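Local coordinates for Iron(III) ABC transporter, periplasmic iron-compound-binding protein (Vibrio cholerae, PDB 3TEF), which probably binds iron(III)-loaded catecholate siderophores in the periplasm and hands them to an ABC transporter for uptake, at residues A32-G37 against L53-S58. Residues are numbered along the deposited sequence; the frame is centred on the assembly and turned at random.
Sequences AIDSFG and LAKYKS
Asp34 and Leu53 make the nearest backbone approach, 8.1 Å from CA to CA, leaving side chains, and one water, to bridge the last turn of helix 27-35 and the 3-10 turn 54-57. The helix closes in a Schellman motif: Gly37, at positive phi, gives its N to Asp34 O, and Ile38 N reaches back to Ile33 O. Both segments belong to the lobe of this periplasmic binding protein built on the parallel sheet that includes strands 22-25 and 42-43; the turn follows strand 42-43.

With Asp34 CG anti to the backbone N (chi1 178°), its carboxylate reaches Tyr56, whose OH donates to Asp34 OD1 at 2.6 Å. The hydroxyl comes in on the anti side of OD1, 26° out of the carboxylate plane, and the carboxylate stands nearly perpendicular to the ring, at its edge. Lys55 CG covers one ring face, 3.9 Å above its centre. On the OD2 side, Leu53 CD2 packs against Asp34 CB at 4.0 Å, while the leucine also touches Val27 and Leu30 of the same helix. Lys55 NZ stays 4.5 Å from Asp34 OD1, too far for a salt bridge; a water closes the gap, donating to Asp34 OD1 and accepting from Lys55 NZ at 3.1 Å.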
loop_
_atom_site.group_PDB
_atom_site.type_symbol
_atom_site.label_atom_id
_atom_site.label_comp_id
_atom_site.label_asym_id
_atom_site.label_seq_id
_atom_site.Cartn_x
_atom_site.Cartn_y
_atom_site.Cartn_z
ATOM N N ALA A 32 3.157 1.824 9.475
ATOM C CA ALA A 32 4.458 2.474 9.604
ATOM C C ALA A 32 4.612 3.129 10.975
ATOM O O ALA A 32 5.666 3.041 11.612
ATOM C CB ALA A 32 4.675 3.492 8.471
ATOM N N ILE A 33 3.543 3.748 11.453
ATOM C CA ILE A 33 3.579 4.429 12.746
ATOM C C ILE A 33 3.837 3.434 13.889
ATOM O O ILE A 33 4.746 3.621 14.697
ATOM C CB ILE A 33 2.313 5.288 12.970
ATOM C CG1 ILE A 33 2.421 6.573 12.132
ATOM C CG2 ILE A 33 2.137 5.615 14.438
ATOM C CD1 ILE A 33 1.149 7.397 12.056
ATOM N N ASP A 34 3.070 2.361 13.928
ATOM C CA ASP A 34 3.309 1.334 14.929
ATOM C C ASP A 34 4.704 0.708 14.794
ATOM O O ASP A 34 5.385 0.491 15.793
ATOM C CB ASP A 34 2.221 0.266 14.877
ATOM C CG ASP A 34 2.460 -0.840 15.876
ATOM O OD1 ASP A 34 2.140 -0.642 17.061
ATOM O OD2 ASP A 34 2.981 -1.891 15.463
ATOM N N SER A 35 5.124 0.426 13.562
ATOM C CA SER A 35 6.415 -0.213 13.306
ATOM C C SER A 35 7.592 0.590 13.860
ATOM O O SER A 35 8.596 0.014 14.315
ATOM C CB SER A 35 6.618 -0.460 11.808
ATOM O OG SER A 35 5.676 -1.394 11.316
ATOM N N PHE A 36 7.472 1.911 13.810
ATOM C CA PHE A 36 8.524 2.802 14.297
ATOM C C PHE A 36 8.354 3.140 15.783
ATOM O O PHE A 36 9.075 3.974 16.330
ATOM C CB PHE A 36 8.636 4.066 13.424
ATOM C CG PHE A 36 9.323 3.826 12.102
ATOM C CD1 PHE A 36 10.603 3.286 12.065
ATOM C CD2 PHE A 36 8.698 4.137 10.905
ATOM C CE1 PHE A 36 11.235 3.056 10.855
ATOM C CE2 PHE A 36 9.318 3.904 9.695
ATOM C CZ PHE A 36 10.592 3.370 9.668
ATOM N N GLY A 37 7.404 2.472 16.432
ATOM C CA GLY A 37 7.310 2.504 17.879
ATOM C C GLY A 37 6.416 3.570 18.469
ATOM O O GLY A 37 6.483 3.849 19.663
ATOM N N LEU A 53 -1.473 -5.795 13.248
ATOM C CA LEU A 53 -2.037 -4.593 13.878
ATOM C C LEU A 53 -3.278 -4.913 14.722
ATOM O O LEU A 53 -4.082 -4.037 15.033
ATOM C CB LEU A 53 -2.396 -3.513 12.810
ATOM C CG LEU A 53 -1.204 -3.018 11.987
ATOM C CD1 LEU A 53 -1.697 -2.157 10.819
ATOM C CD2 LEU A 53 -0.216 -2.237 12.854
ATOM N N ALA A 54 -3.406 -6.170 15.133
ATOM C CA ALA A 54 -4.633 -6.631 15.774
ATOM C C ALA A 54 -5.028 -5.863 17.034
ATOM O O ALA A 54 -6.220 -5.728 17.324
ATOM C CB ALA A 54 -4.540 -8.139 16.071
ATOM N N LYS A 55 -4.059 -5.382 17.802
ATOM C CA LYS A 55 -4.409 -4.710 19.046
ATOM C C LYS A 55 -5.247 -3.461 18.803
ATOM O O LYS A 55 -6.055 -3.070 19.645
ATOM C CB LYS A 55 -3.173 -4.368 19.886
ATOM C CG LYS A 55 -2.383 -3.141 19.450
ATOM C CD LYS A 55 -1.331 -2.824 20.504
ATOM C CE LYS A 55 -0.563 -1.561 20.197
ATOM N NZ LYS A 55 0.511 -1.273 21.206
ATOM N N TYR A 56 -5.055 -2.848 17.637
ATOM C CA TYR A 56 -5.776 -1.625 17.301
ATOM C C TYR A 56 -7.229 -1.884 16.929
ATOM O O TYR A 56 -7.988 -0.947 16.701
ATOM C CB TYR A 56 -5.037 -0.865 16.186
ATOM C CG TYR A 56 -3.655 -0.443 16.614
ATOM C CD1 TYR A 56 -3.488 0.579 17.540
ATOM C CD2 TYR A 56 -2.516 -1.070 16.106
ATOM C CE1 TYR A 56 -2.234 0.976 17.957
ATOM C CE2 TYR A 56 -1.238 -0.670 16.517
ATOM C CZ TYR A 56 -1.112 0.351 17.442
ATOM O OH TYR A 56 0.136 0.762 17.861
ATOM N N LYS A 57 -7.627 -3.151 16.884
ATOM C CA LYS A 57 -9.012 -3.464 16.568
ATOM C C LYS A 57 -9.914 -3.255 17.778
ATOM O O LYS A 57 -11.122 -3.100 17.623
ATOM C CB LYS A 57 -9.185 -4.910 16.119
ATOM C CG LYS A 57 -8.484 -5.325 14.844
ATOM C CD LYS A 57 -8.505 -6.839 14.807
ATOM C CE LYS A 57 -8.648 -7.400 13.414
ATOM N NZ LYS A 57 -8.484 -8.884 13.467
ATOM N N SER A 58 -9.337 -3.250 18.976
ATOM C CA SER A 58 -10.158 -3.190 20.190
ATOM C C SER A 58 -10.574 -1.780 20.599
ATOM O O SER A 58 -10.025 -0.786 20.113
ATOM C CB SER A 58 -9.459 -3.879 21.361
ATOM O OG SER A 58 -8.654 -2.961 22.071
HETATM O O HOH W 1 2.477 -2.280 18.979
#